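Long-range contacts in Exo-alpha-sialidase (Clostridium perfringens, PDB 2VO8), which is the cohesin module of a family 33 glycoside hydrolase, an exo-alpha-sialidase, and probably binds a dockerin partner with high affinity to build multi-enzyme toxin complexes: residues A[10-15]-A[112-117]; A[37-42]-A[119-124]; A[58-63]-A[97-102]; A[106-111]-A[135-140]. All blocks are in the same frame, centred on the assembly; numbering follows the deposited sequence.

Contact 1. Residues A[10-15]-A[112-117]; sequences GNSTIK and LGLTTA
Ser12 and Ile14 of strand 10-15 pack against Leu112, Leu114 and Ala117 of the chain at 112-117. CD1 of Ile14 comes in at about a right angle to the Leu112 side chain and lies 3.8 Å from Leu112 CB and 3.6 Å from Leu112 O. It gets there because CG1 is anti to the backbone N (chi1 171°) and the chain then runs on extended. Leu114 reaches back the other way: its CD1 methyl lies 3.6 Å from Thr13 O and 3.8 Å from Ser12 CB, with Ile14 CB a little farther off. Ala117 closes the far end, its CB 3.7 Å from Ser12 CB. The two strands are not hydrogen-bonded to each other. Both pair with strand 126-139 in the cohesin beta-sandwich, one parallel and one antiparallel, and their side chains meet in its interior, with the axes of strands 10-15 and 112-114 8.2 Å apart. The chain turns a corner at Thr115, so Ala117 approaches on a new course. The buried Ser12 OG is hydrogen-bonded to Glu130 O and Ser132 OG. Farther out, Leu30 and Phe48 both pack against Ile14 and Leu114, while Phe26 and Tyr50 touch Leu112.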
loop_
_atom_site.group_PDB
_atom_site.type_symbol
_atom_site.label_atom_id
_atom_site.label_comp_id
_atom_site.label_asym_id
_atom_site.label_seq_id
_atom_site.Cartn_x
_atom_site.Cartn_y
_atom_site.Cartn_z
ATOM N N GLY A 10 9.599 -8.444 -8.277
ATOM C CA GLY A 10 9.838 -7.037 -8.057
ATOM C C GLY A 10 9.663 -6.736 -6.578
ATOM O O GLY A 10 9.476 -7.652 -5.801
ATOM N N ASN A 11 9.741 -5.460 -6.239
ATOM C CA ASN A 11 9.540 -4.989 -4.870
ATOM C C ASN A 11 8.239 -4.206 -4.670
ATOM O O ASN A 11 7.902 -3.353 -5.490
ATOM C CB ASN A 11 10.663 -4.067 -4.482
ATOM C CG ASN A 11 12.050 -4.743 -4.588
ATOM O OD1 ASN A 11 13.016 -4.134 -5.067
ATOM N ND2 ASN A 11 12.127 -5.971 -4.147
ATOM N N SER A 12 7.595 -4.433 -3.532
ATOM C CA SER A 12 6.528 -3.490 -3.077
ATOM C C SER A 12 7.204 -2.253 -2.488
ATOM O O SER A 12 8.335 -2.341 -2.009
ATOM C CB SER A 12 5.583 -4.153 -2.075
ATOM O OG SER A 12 6.218 -4.555 -0.876
ATOM N N THR A 13 6.514 -1.115 -2.482
ATOM C CA THR A 13 7.001 0.121 -1.912
ATOM C C THR A 13 5.941 0.682 -1.006
ATOM O O THR A 13 4.759 0.518 -1.276
ATOM C CB THR A 13 7.365 1.172 -2.977
ATOM O OG1 THR A 13 6.205 1.517 -3.768
ATOM C CG2 THR A 13 8.505 0.664 -3.889
ATOM N N ILE A 14 6.380 1.251 0.112
ATOM C CA ILE A 14 5.495 2.083 0.954
ATOM C C ILE A 14 6.268 3.340 1.342
ATOM O O ILE A 14 7.374 3.238 1.862
ATOM C CB ILE A 14 4.914 1.285 2.158
ATOM C CG1 ILE A 14 4.182 2.218 3.155
ATOM C CG2 ILE A 14 5.931 0.407 2.881
ATOM C CD1 ILE A 14 3.263 1.409 4.151
ATOM N N LYS A 15 5.687 4.499 1.074
ATOM C CA LYS A 15 6.304 5.802 1.309
ATOM C C LYS A 15 5.380 6.560 2.240
ATOM O O LYS A 15 4.177 6.655 1.998
ATOM C CB LYS A 15 6.573 6.592 0.048
ATOM C CG LYS A 15 7.700 6.031 -0.808
ATOM C CD LYS A 15 8.089 6.960 -1.981
ATOM C CE LYS A 15 7.015 7.080 -3.020
ATOM N NZ LYS A 15 6.802 5.822 -3.788
ATOM N N LEU A 112 3.591 0.539 9.618
ATOM C CA LEU A 112 2.695 0.369 8.491
ATOM C C LEU A 112 3.355 -0.645 7.525
ATOM O O LEU A 112 4.446 -0.377 7.037
ATOM C CB LEU A 112 2.460 1.696 7.828
ATOM C CG LEU A 112 2.034 2.818 8.815
ATOM C CD1 LEU A 112 1.975 4.129 8.129
ATOM C CD2 LEU A 112 0.707 2.369 9.539
ATOM N N GLY A 113 2.722 -1.802 7.387
ATOM C CA GLY A 113 3.275 -2.972 6.695
ATOM C C GLY A 113 2.481 -3.476 5.505
ATOM O O GLY A 113 1.273 -3.338 5.431
ATOM N N LEU A 114 3.192 -4.110 4.587
ATOM C CA LEU A 114 2.562 -4.854 3.510
ATOM C C LEU A 114 2.953 -6.305 3.728
ATOM O O LEU A 114 4.144 -6.672 3.529
ATOM C CB LEU A 114 3.007 -4.288 2.145
ATOM C CG LEU A 114 2.682 -2.834 1.761
ATOM C CD1 LEU A 114 3.353 -2.295 0.430
ATOM C CD2 LEU A 114 1.131 -2.575 1.630
ATOM N N THR A 115 1.998 -7.124 4.169
ATOM C CA THR A 115 2.297 -8.515 4.517
ATOM C C THR A 115 1.995 -9.509 3.383
ATOM O O THR A 115 2.322 -10.689 3.481
ATOM C CB THR A 115 1.552 -8.939 5.801
ATOM O OG1 THR A 115 0.149 -8.671 5.652
ATOM C CG2 THR A 115 2.072 -8.177 6.990
ATOM N N THR A 116 1.318 -8.993 2.357
ATOM C CA THR A 116 1.033 -9.655 1.069
ATOM C C THR A 116 1.243 -8.569 0.020
ATOM O O THR A 116 0.839 -7.369 0.206
ATOM C CB THR A 116 -0.394 -10.230 1.030
ATOM O OG1 THR A 116 -0.531 -11.301 1.984
ATOM C CG2 THR A 116 -0.832 -10.731 -0.405
ATOM N N ALA A 117 1.928 -8.944 -1.072
ATOM C CA ALA A 117 2.189 -8.018 -2.185
ATOM C C ALA A 117 2.424 -8.880 -3.424
ATOM O O ALA A 117 3.353 -9.671 -3.456
ATOM C CB ALA A 117 3.362 -7.148 -1.904
#

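Contact 2. Residues A[37-42]-A[119-124]; sequences GDTEVY and VGAGDG
A short antiparallel beta pairing, with a type I turn leading out of it, joins the start of strand 41-49 to the end of strand 107-121 at one tip of the cohesin sandwich. Val41 and Ala121 form its non-hydrogen-bonded pair, and a backbone bond lies on either side of it. Tyr42 N donates to Gly120 O at 2.8 Å, nearly straight at 167°. Gly122 N donates to Glu40 O over the same length, but this bond is more bent at hydrogen, 131°. Glu40 O is gripped further by a CA-H...O contact from Ala121 CA at 3.0 Å, and Val41 CA makes a longer one to Gly120 O.

The apolar part lies on the inner face. Val41 and Val119 cross at about a right angle, and CG1 of Val41, anti to the backbone N (chi1 178°), rests against both CB and CG1 of Val119, 3.7 Å from the latter. Val9 packs on Val119 and also on Thr39, whose CG2 lies 4.3 Å from Ala121 CB. Leu129 and His127 of strand 126-139 touch Val119 as well.

Beyond Ala121 the chain reverses through the turn 121-124, closed by Gly124 N donating to Ala121 O, with Asp123 OD1 accepting from Asn125 N just past it. On the outer side the Tyr42 ring presents its edge to this turn, with Gly122 N lying near the ring plane, 4.1 Å from Tyr42 CD2.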
loop_
_atom_site.group_PDB
_atom_site.type_symbol
_atom_site.label_atom_id
_atom_site.label_comp_id
_atom_site.label_asym_id
_atom_site.label_seq_id
_atom_site.Cartn_x
_atom_site.Cartn_y
_atom_site.Cartn_z
ATOM N N GLY A 37 12.025 -7.009 -16.263
ATOM C CA GLY A 37 11.714 -6.344 -17.532
ATOM C C GLY A 37 10.635 -7.012 -18.375
ATOM O O GLY A 37 9.886 -6.336 -19.075
ATOM N N ASP A 38 10.561 -8.340 -18.288
ATOM C CA ASP A 38 9.577 -9.156 -19.006
ATOM C C ASP A 38 8.293 -9.396 -18.223
ATOM O O ASP A 38 7.478 -10.217 -18.637
ATOM C CB ASP A 38 10.171 -10.530 -19.273
ATOM C CG ASP A 38 10.421 -11.306 -17.995
ATOM O OD1 ASP A 38 10.100 -12.512 -17.944
ATOM O OD2 ASP A 38 10.938 -10.697 -17.028
ATOM N N THR A 39 8.126 -8.774 -17.055
ATOM C CA THR A 39 6.879 -8.947 -16.321
ATOM C C THR A 39 5.972 -7.790 -16.721
ATOM O O THR A 39 6.340 -6.637 -16.549
ATOM C CB THR A 39 7.099 -9.061 -14.771
ATOM O OG1 THR A 39 7.597 -10.374 -14.467
ATOM C CG2 THR A 39 5.780 -8.856 -14.033
ATOM N N GLU A 40 4.837 -8.118 -17.350
ATOM C CA GLU A 40 3.852 -7.136 -17.785
ATOM C C GLU A 40 2.727 -7.058 -16.761
ATOM O O GLU A 40 1.942 -7.955 -16.695
ATOM C CB GLU A 40 3.257 -7.561 -19.131
ATOM C CG GLU A 40 4.089 -7.206 -20.330
ATOM C CD GLU A 40 3.276 -7.227 -21.633
ATOM O OE1 GLU A 40 2.140 -6.673 -21.675
ATOM O OE2 GLU A 40 3.782 -7.794 -22.625
ATOM N N VAL A 41 2.652 -5.986 -15.971
ATOM C CA VAL A 41 1.768 -5.980 -14.804
ATOM C C VAL A 41 0.417 -5.346 -15.165
ATOM O O VAL A 41 0.393 -4.285 -15.722
ATOM C CB VAL A 41 2.402 -5.210 -13.593
ATOM C CG1 VAL A 41 1.477 -5.172 -12.426
ATOM C CG2 VAL A 41 3.700 -5.873 -13.164
ATOM N N TYR A 42 -0.669 -6.026 -14.833
ATOM C CA TYR A 42 -2.022 -5.469 -15.035
ATOM C C TYR A 42 -2.812 -5.285 -13.722
ATOM O O TYR A 42 -3.886 -4.657 -13.690
ATOM C CB TYR A 42 -2.788 -6.249 -16.113
ATOM C CG TYR A 42 -2.223 -5.954 -17.504
ATOM C CD1 TYR A 42 -2.624 -4.825 -18.188
ATOM C CD2 TYR A 42 -1.229 -6.777 -18.092
ATOM C CE1 TYR A 42 -2.126 -4.520 -19.460
ATOM C CE2 TYR A 42 -0.723 -6.484 -19.336
ATOM C CZ TYR A 42 -1.177 -5.337 -20.022
ATOM O OH TYR A 42 -0.720 -4.963 -21.279
ATOM N N VAL A 119 1.516 -9.311 -7.933
ATOM C CA VAL A 119 1.073 -8.700 -9.199
ATOM C C VAL A 119 0.471 -9.769 -10.115
ATOM O O VAL A 119 0.895 -10.928 -10.100
ATOM C CB VAL A 119 2.179 -7.878 -9.960
ATOM C CG1 VAL A 119 2.595 -6.588 -9.202
ATOM C CG2 VAL A 119 3.405 -8.742 -10.266
ATOM N N GLY A 120 -0.580 -9.380 -10.854
ATOM C CA GLY A 120 -1.143 -10.180 -11.930
ATOM C C GLY A 120 -0.514 -9.642 -13.181
ATOM O O GLY A 120 -0.394 -8.412 -13.355
ATOM N N ALA A 121 -0.110 -10.555 -14.052
ATOM C CA ALA A 121 0.726 -10.214 -15.185
ATOM C C ALA A 121 0.088 -10.707 -16.472
ATOM O O ALA A 121 -0.941 -11.382 -16.459
ATOM C CB ALA A 121 2.115 -10.811 -15.017
ATOM N N GLY A 122 0.718 -10.357 -17.583
ATOM C CA GLY A 122 0.224 -10.710 -18.939
ATOM C C GLY A 122 0.387 -12.162 -19.371
ATOM O O GLY A 122 -0.021 -12.552 -20.472
ATOM N N ASP A 123 0.982 -12.969 -18.514
ATOM C CA ASP A 123 0.974 -14.411 -18.676
ATOM C C ASP A 123 -0.257 -15.058 -18.060
ATOM O O ASP A 123 -0.393 -16.292 -18.075
ATOM C CB ASP A 123 2.280 -15.025 -18.128
ATOM C CG ASP A 123 2.440 -14.898 -16.599
ATOM O OD1 ASP A 123 1.684 -14.160 -15.924
ATOM O OD2 ASP A 123 3.362 -15.552 -16.066
ATOM N N GLY A 124 -1.147 -14.243 -17.493
ATOM C CA GLY A 124 -2.366 -14.741 -16.864
ATOM C C GLY A 124 -2.152 -15.283 -15.451
ATOM O O GLY A 124 -3.054 -15.871 -14.869
#

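Contact 3. Residues A[58-63]-A[97-102]; sequences NEITSF and VKVNLT
Ile60 wedges its two branches against Val97 and Val99 on the inner face of the antiparallel pair formed by strands 55-62 and 95-103. CG2 of Ile60, anti to the backbone N, presses on Val97 CG1 at 3.4 Å, closer than usual van der Waals contact. CG1 runs alongside Val99 and meets its CG1 at 3.9 Å. Val69 and Ile81 pack on both Ile60 and Val97 from the core of the cohesin sandwich. Between the strands the backbone bonds are regular: Thr61 and Lys98 exchange two, the one from Lys98 N to Thr61 O being 2.8 Å long and nearly straight (174°), and Asn100 N donates to Glu59 O.

Toward Asn58 the regularity gives way to a classic beta bulge. Asn58 and Glu59 both face Asn100, whose O takes a 2.8 Å bond from Asn58 N and a weak one from Glu59 N.

The opposite face, with Glu59, Thr61, Lys98 and Asn100, is looser and wetter. Lys98 bends at chi3 (-112°), bringing CE within 3.5 Å of Ser62 O, while its CG meets Phe63 CD1 in passing. A water lies 2.8 Å from Thr61 OG1, within reach of Lys98 O and, weakly, Glu59 OE2, with more acceptors around it than it can serve at once. Ile60, Val97 and Val99 thus turn hydrocarbon to the core, whereas the face of Glu59, Thr61, Lys98 and Asn100 is polar and holds a water, consistent with a solvent-facing side.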
loop_
_atom_site.group_PDB
_atom_site.type_symbol
_atom_site.label_atom_id
_atom_site.label_comp_id
_atom_site.label_asym_id
_atom_site.label_seq_id
_atom_site.Cartn_x
_atom_site.Cartn_y
_atom_site.Cartn_z
ATOM N N ASN A 58 -9.149 6.268 6.938
ATOM C CA ASN A 58 -10.052 7.269 6.348
ATOM C C ASN A 58 -10.568 6.909 4.985
ATOM O O ASN A 58 -11.783 6.805 4.796
ATOM C CB ASN A 58 -9.403 8.641 6.265
ATOM C CG ASN A 58 -9.029 9.177 7.609
ATOM O OD1 ASN A 58 -7.933 9.745 7.806
ATOM N ND2 ASN A 58 -9.931 8.980 8.565
ATOM N N GLU A 59 -9.673 6.742 4.023
ATOM C CA GLU A 59 -10.071 6.329 2.644
ATOM C C GLU A 59 -8.840 5.751 1.968
ATOM O O GLU A 59 -7.705 6.130 2.307
ATOM C CB GLU A 59 -10.575 7.469 1.792
ATOM C CG GLU A 59 -9.620 8.665 1.741
ATOM C CD GLU A 59 -9.889 9.674 0.604
ATOM O OE1 GLU A 59 -11.014 9.658 0.022
ATOM O OE2 GLU A 59 -8.979 10.509 0.328
ATOM N N ILE A 60 -9.089 4.846 1.032
ATOM C CA ILE A 60 -8.019 4.216 0.253
ATOM C C ILE A 60 -8.416 4.489 -1.201
ATOM O O ILE A 60 -9.511 4.133 -1.632
ATOM C CB ILE A 60 -7.931 2.733 0.535
ATOM C CG1 ILE A 60 -7.422 2.466 1.969
ATOM C CG2 ILE A 60 -6.981 2.019 -0.435
ATOM C CD1 ILE A 60 -7.561 1.053 2.332
ATOM N N THR A 61 -7.549 5.178 -1.927
ATOM C CA THR A 61 -7.849 5.535 -3.308
ATOM C C THR A 61 -6.706 5.251 -4.272
ATOM O O THR A 61 -5.535 5.025 -3.898
ATOM C CB THR A 61 -8.187 7.025 -3.421
ATOM O OG1 THR A 61 -7.089 7.787 -2.965
ATOM C CG2 THR A 61 -9.452 7.394 -2.559
ATOM N N SER A 62 -7.042 5.264 -5.546
ATOM C CA SER A 62 -6.004 5.068 -6.566
ATOM C C SER A 62 -5.061 6.254 -6.642
ATOM O O SER A 62 -5.429 7.420 -6.421
ATOM C CB SER A 62 -6.675 4.806 -7.929
ATOM O OG SER A 62 -7.319 5.979 -8.332
ATOM N N PHE A 63 -3.791 5.964 -6.964
ATOM C CA PHE A 63 -2.792 7.008 -7.032
ATOM C C PHE A 63 -3.017 7.899 -8.259
ATOM O O PHE A 63 -2.644 9.069 -8.261
ATOM C CB PHE A 63 -1.373 6.421 -6.967
ATOM C CG PHE A 63 -0.302 7.454 -6.797
ATOM C CD1 PHE A 63 0.019 7.944 -5.538
ATOM C CD2 PHE A 63 0.400 7.928 -7.907
ATOM C CE1 PHE A 63 1.032 8.915 -5.396
ATOM C CE2 PHE A 63 1.394 8.870 -7.765
ATOM C CZ PHE A 63 1.712 9.371 -6.507
ATOM N N VAL A 97 -1.431 3.289 -4.894
ATOM C CA VAL A 97 -2.516 3.445 -3.916
ATOM C C VAL A 97 -2.140 4.505 -2.875
ATOM O O VAL A 97 -0.972 4.588 -2.476
ATOM C CB VAL A 97 -2.806 2.137 -3.174
ATOM C CG1 VAL A 97 -4.011 2.367 -2.107
ATOM C CG2 VAL A 97 -3.058 0.989 -4.125
ATOM N N LYS A 98 -3.125 5.327 -2.490
ATOM C CA LYS A 98 -2.995 6.301 -1.390
ATOM C C LYS A 98 -3.844 5.764 -0.242
ATOM O O LYS A 98 -5.049 5.582 -0.411
ATOM C CB LYS A 98 -3.591 7.647 -1.792
ATOM C CG LYS A 98 -2.946 8.345 -2.973
ATOM C CD LYS A 98 -3.493 9.772 -3.147
ATOM C CE LYS A 98 -4.352 10.011 -4.395
ATOM N NZ LYS A 98 -4.175 11.475 -4.751
ATOM N N VAL A 99 -3.236 5.525 0.923
ATOM C CA VAL A 99 -3.986 5.116 2.117
ATOM C C VAL A 99 -3.980 6.290 3.103
ATOM O O VAL A 99 -2.937 6.736 3.547
ATOM C CB VAL A 99 -3.400 3.835 2.802
ATOM C CG1 VAL A 99 -4.244 3.405 4.031
ATOM C CG2 VAL A 99 -3.272 2.702 1.853
ATOM N N ASN A 100 -5.156 6.861 3.370
ATOM C CA ASN A 100 -5.257 8.077 4.172
ATOM C C ASN A 100 -5.676 7.650 5.591
ATOM O O ASN A 100 -6.649 6.916 5.759
ATOM C CB ASN A 100 -6.274 9.046 3.569
ATOM C CG ASN A 100 -6.182 10.399 4.177
ATOM O OD1 ASN A 100 -6.626 10.600 5.346
ATOM N ND2 ASN A 100 -5.567 11.346 3.455
ATOM N N LEU A 101 -4.863 8.048 6.561
ATOM C CA LEU A 101 -4.978 7.660 7.982
ATOM C C LEU A 101 -4.882 8.881 8.864
ATOM O O LEU A 101 -4.234 9.814 8.532
ATOM C CB LEU A 101 -3.845 6.693 8.369
ATOM C CG LEU A 101 -3.911 5.357 7.614
ATOM C CD1 LEU A 101 -2.530 5.007 6.998
ATOM C CD2 LEU A 101 -4.416 4.228 8.421
ATOM N N THR A 102 -5.538 8.858 10.026
ATOM C CA THR A 102 -5.366 9.894 11.059
ATOM C C THR A 102 -4.975 9.208 12.379
ATOM O O THR A 102 -5.699 8.309 12.848
ATOM C CB THR A 102 -6.630 10.720 11.277
ATOM O OG1 THR A 102 -7.050 11.321 10.029
ATOM C CG2 THR A 102 -6.423 11.804 12.380
HETATM O O HOH W 1 -6.930 8.266 -0.195
#

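Contact 4. Residues A[106-111]-A[135-140]; sequences SSELEV and EVKINE
Ser106 and Glu140 meet at the open end of the contact, where Ser106 OG donates to Glu140 OE2 at 2.8 Å from above the carboxylate plane rather than within it. Glu140 is bent at chi2 (-65°), which folds its carboxylate back over the serine; a water accepts from Ser106 N and donates weakly to Glu140 OE1. Farther along, Glu110 and Ile138 slant across each other, with Glu110 CG 3.6 Å from Ile138 CD1. That same methyl reaches Ser107 CB, and Phe55 packs on both Glu110 and Ile138. The bend of Glu110 at chi2 (-69°) turns its carboxylate away from strand 126-139: OE2 takes a 2.6 Å bond from Ser107 OG on its anti side, and OE1 accepts from Asn51 ND2.

The contact lies on the beta hairpin of strands 107-121 and 126-139 in the cohesin sandwich, with Ser106 and Glu140 just beyond the strand ends. A beta bulge shifts the register by one between Ser107 and Glu110. Ser107 and Ile138 exchange two backbone bonds, as do Glu110 and Val136, whose Glu110 N to Val136 O bond is 2.8 Å. Within the bulge Leu109 N donates to Ser107 OG, making an ST turn.

At the bulge Glu108 and Lys137 lie side by side, pointing the same way, in a long salt bridge (OE1 to NZ 3.8 Å). Leu109 slants across Glu135, with CD1 3.8 Å from Glu135 OE1.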
loop_
_atom_site.group_PDB
_atom_site.type_symbol
_atom_site.label_atom_id
_atom_site.label_comp_id
_atom_site.label_asym_id
_atom_site.label_seq_id
_atom_site.Cartn_x
_atom_site.Cartn_y
_atom_site.Cartn_z
ATOM N N SER A 106 -0.672 9.023 20.573
ATOM C CA SER A 106 0.776 9.179 20.416
ATOM C C SER A 106 1.522 7.853 20.650
ATOM O O SER A 106 1.104 6.971 21.467
ATOM C CB SER A 106 1.305 10.264 21.344
ATOM O OG SER A 106 1.254 9.812 22.688
ATOM N N SER A 107 2.654 7.743 19.977
ATOM C CA SER A 107 3.473 6.543 19.999
ATOM C C SER A 107 4.855 6.819 19.468
ATOM O O SER A 107 5.030 7.582 18.504
ATOM C CB SER A 107 2.814 5.417 19.192
ATOM O OG SER A 107 3.686 4.296 19.165
ATOM N N GLU A 108 5.861 6.161 20.077
ATOM C CA GLU A 108 7.207 6.339 19.639
ATOM C C GLU A 108 7.457 5.590 18.326
ATOM O O GLU A 108 8.326 5.972 17.603
ATOM C CB GLU A 108 8.231 5.864 20.697
ATOM C CG GLU A 108 8.259 6.717 21.992
ATOM C CD GLU A 108 8.947 8.057 21.801
ATOM O OE1 GLU A 108 9.601 8.272 20.757
ATOM O OE2 GLU A 108 8.842 8.923 22.714
ATOM N N LEU A 109 6.709 4.525 18.081
ATOM C CA LEU A 109 6.975 3.699 16.906
ATOM C C LEU A 109 5.740 2.925 16.604
ATOM O O LEU A 109 5.246 2.140 17.441
ATOM C CB LEU A 109 8.211 2.782 17.104
ATOM C CG LEU A 109 8.700 1.888 15.941
ATOM C CD1 LEU A 109 10.127 1.381 16.246
ATOM C CD2 LEU A 109 7.766 0.703 15.708
ATOM N N GLU A 110 5.222 3.154 15.384
ATOM C CA GLU A 110 4.243 2.251 14.807
ATOM C C GLU A 110 4.663 1.800 13.391
ATOM O O GLU A 110 5.295 2.543 12.686
ATOM C CB GLU A 110 2.877 2.914 14.680
ATOM C CG GLU A 110 2.334 3.446 16.038
ATOM C CD GLU A 110 1.963 2.304 16.982
ATOM O OE1 GLU A 110 1.568 1.210 16.513
ATOM O OE2 GLU A 110 2.053 2.502 18.207
ATOM N N VAL A 111 4.263 0.607 13.028
ATOM C CA VAL A 111 4.650 0.016 11.730
ATOM C C VAL A 111 3.445 -0.080 10.800
ATOM O O VAL A 111 2.437 -0.707 11.144
ATOM C CB VAL A 111 5.307 -1.348 11.919
ATOM C CG1 VAL A 111 5.674 -1.988 10.562
ATOM C CG2 VAL A 111 6.543 -1.210 12.889
ATOM N N GLU A 135 8.213 2.565 9.362
ATOM C CA GLU A 135 7.953 2.998 10.749
ATOM C C GLU A 135 7.634 4.473 10.769
ATOM O O GLU A 135 8.257 5.261 10.083
ATOM C CB GLU A 135 9.140 2.726 11.685
ATOM C CG GLU A 135 9.660 1.344 11.616
ATOM C CD GLU A 135 10.935 1.143 12.430
ATOM O OE1 GLU A 135 11.576 2.150 12.775
ATOM O OE2 GLU A 135 11.240 -0.028 12.695
ATOM N N VAL A 136 6.668 4.842 11.609
ATOM C CA VAL A 136 6.339 6.223 11.866
ATOM C C VAL A 136 6.350 6.488 13.391
ATOM O O VAL A 136 6.026 5.595 14.184
ATOM C CB VAL A 136 4.954 6.634 11.330
ATOM C CG1 VAL A 136 4.775 6.247 9.803
ATOM C CG2 VAL A 136 3.875 6.006 12.108
ATOM N N LYS A 137 6.673 7.714 13.749
ATOM C CA LYS A 137 6.490 8.215 15.132
ATOM C C LYS A 137 5.237 9.096 15.152
ATOM O O LYS A 137 5.093 10.005 14.317
ATOM C CB LYS A 137 7.716 8.948 15.622
ATOM C CG LYS A 137 7.543 9.667 16.967
ATOM C CD LYS A 137 8.681 10.637 17.200
ATOM C CE LYS A 137 8.687 11.297 18.593
ATOM N NZ LYS A 137 7.461 11.053 19.326
ATOM N N ILE A 138 4.343 8.839 16.097
ATOM C CA ILE A 138 3.098 9.614 16.188
ATOM C C ILE A 138 3.318 10.634 17.324
ATOM O O ILE A 138 3.364 10.254 18.506
ATOM C CB ILE A 138 1.854 8.769 16.533
ATOM C CG1 ILE A 138 1.630 7.593 15.567
ATOM C CG2 ILE A 138 0.578 9.669 16.595
ATOM C CD1 ILE A 138 0.631 6.662 16.051
ATOM N N ASN A 139 3.456 11.892 16.947
ATOM C CA ASN A 139 3.493 12.998 17.898
ATOM C C ASN A 139 2.152 13.325 18.547
ATOM O O ASN A 139 1.083 13.040 17.995
ATOM C CB ASN A 139 4.055 14.252 17.217
ATOM C CG ASN A 139 5.496 14.054 16.739
ATOM O OD1 ASN A 139 5.850 14.303 15.569
ATOM N ND2 ASN A 139 6.324 13.597 17.638
ATOM N N GLU A 140 2.221 13.983 19.708
ATOM C CA GLU A 140 1.028 14.503 20.365
ATOM C C GLU A 140 0.387 15.594 19.533
ATOM O O GLU A 140 1.071 16.430 18.945
ATOM C CB GLU A 140 1.349 15.164 21.730
ATOM C CG GLU A 140 2.272 14.415 22.664
ATOM C CD GLU A 140 1.742 13.092 23.173
ATOM O OE1 GLU A 140 0.512 12.941 23.331
ATOM O OE2 GLU A 140 2.590 12.205 23.445
HETATM O O HOH W 2 -2.031 10.824 22.540
#

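Contacts 1, 2 and 4 share strand 107-121, a long strand interrupted at two corners: contact 4 takes its start, contact 1 its middle and contact 2 its end. Contacts 2 and 4 therefore lie on opposite sides of the chain's centre, with centres about 36 Å apart, while contact 1 lies about 18 Å from contact 2 and 19 Å from contact 4. Leu112 CD1 touches Val136 CG1 at 3.9 Å, joining contacts 1 and 4. Contact 3, on strands 55-62 and 95-103, is nested within the loops closed by contacts 1 and 2 and precedes contact 4 along the chain. Distant parts of the sequence are thus tied into one compact all-beta module.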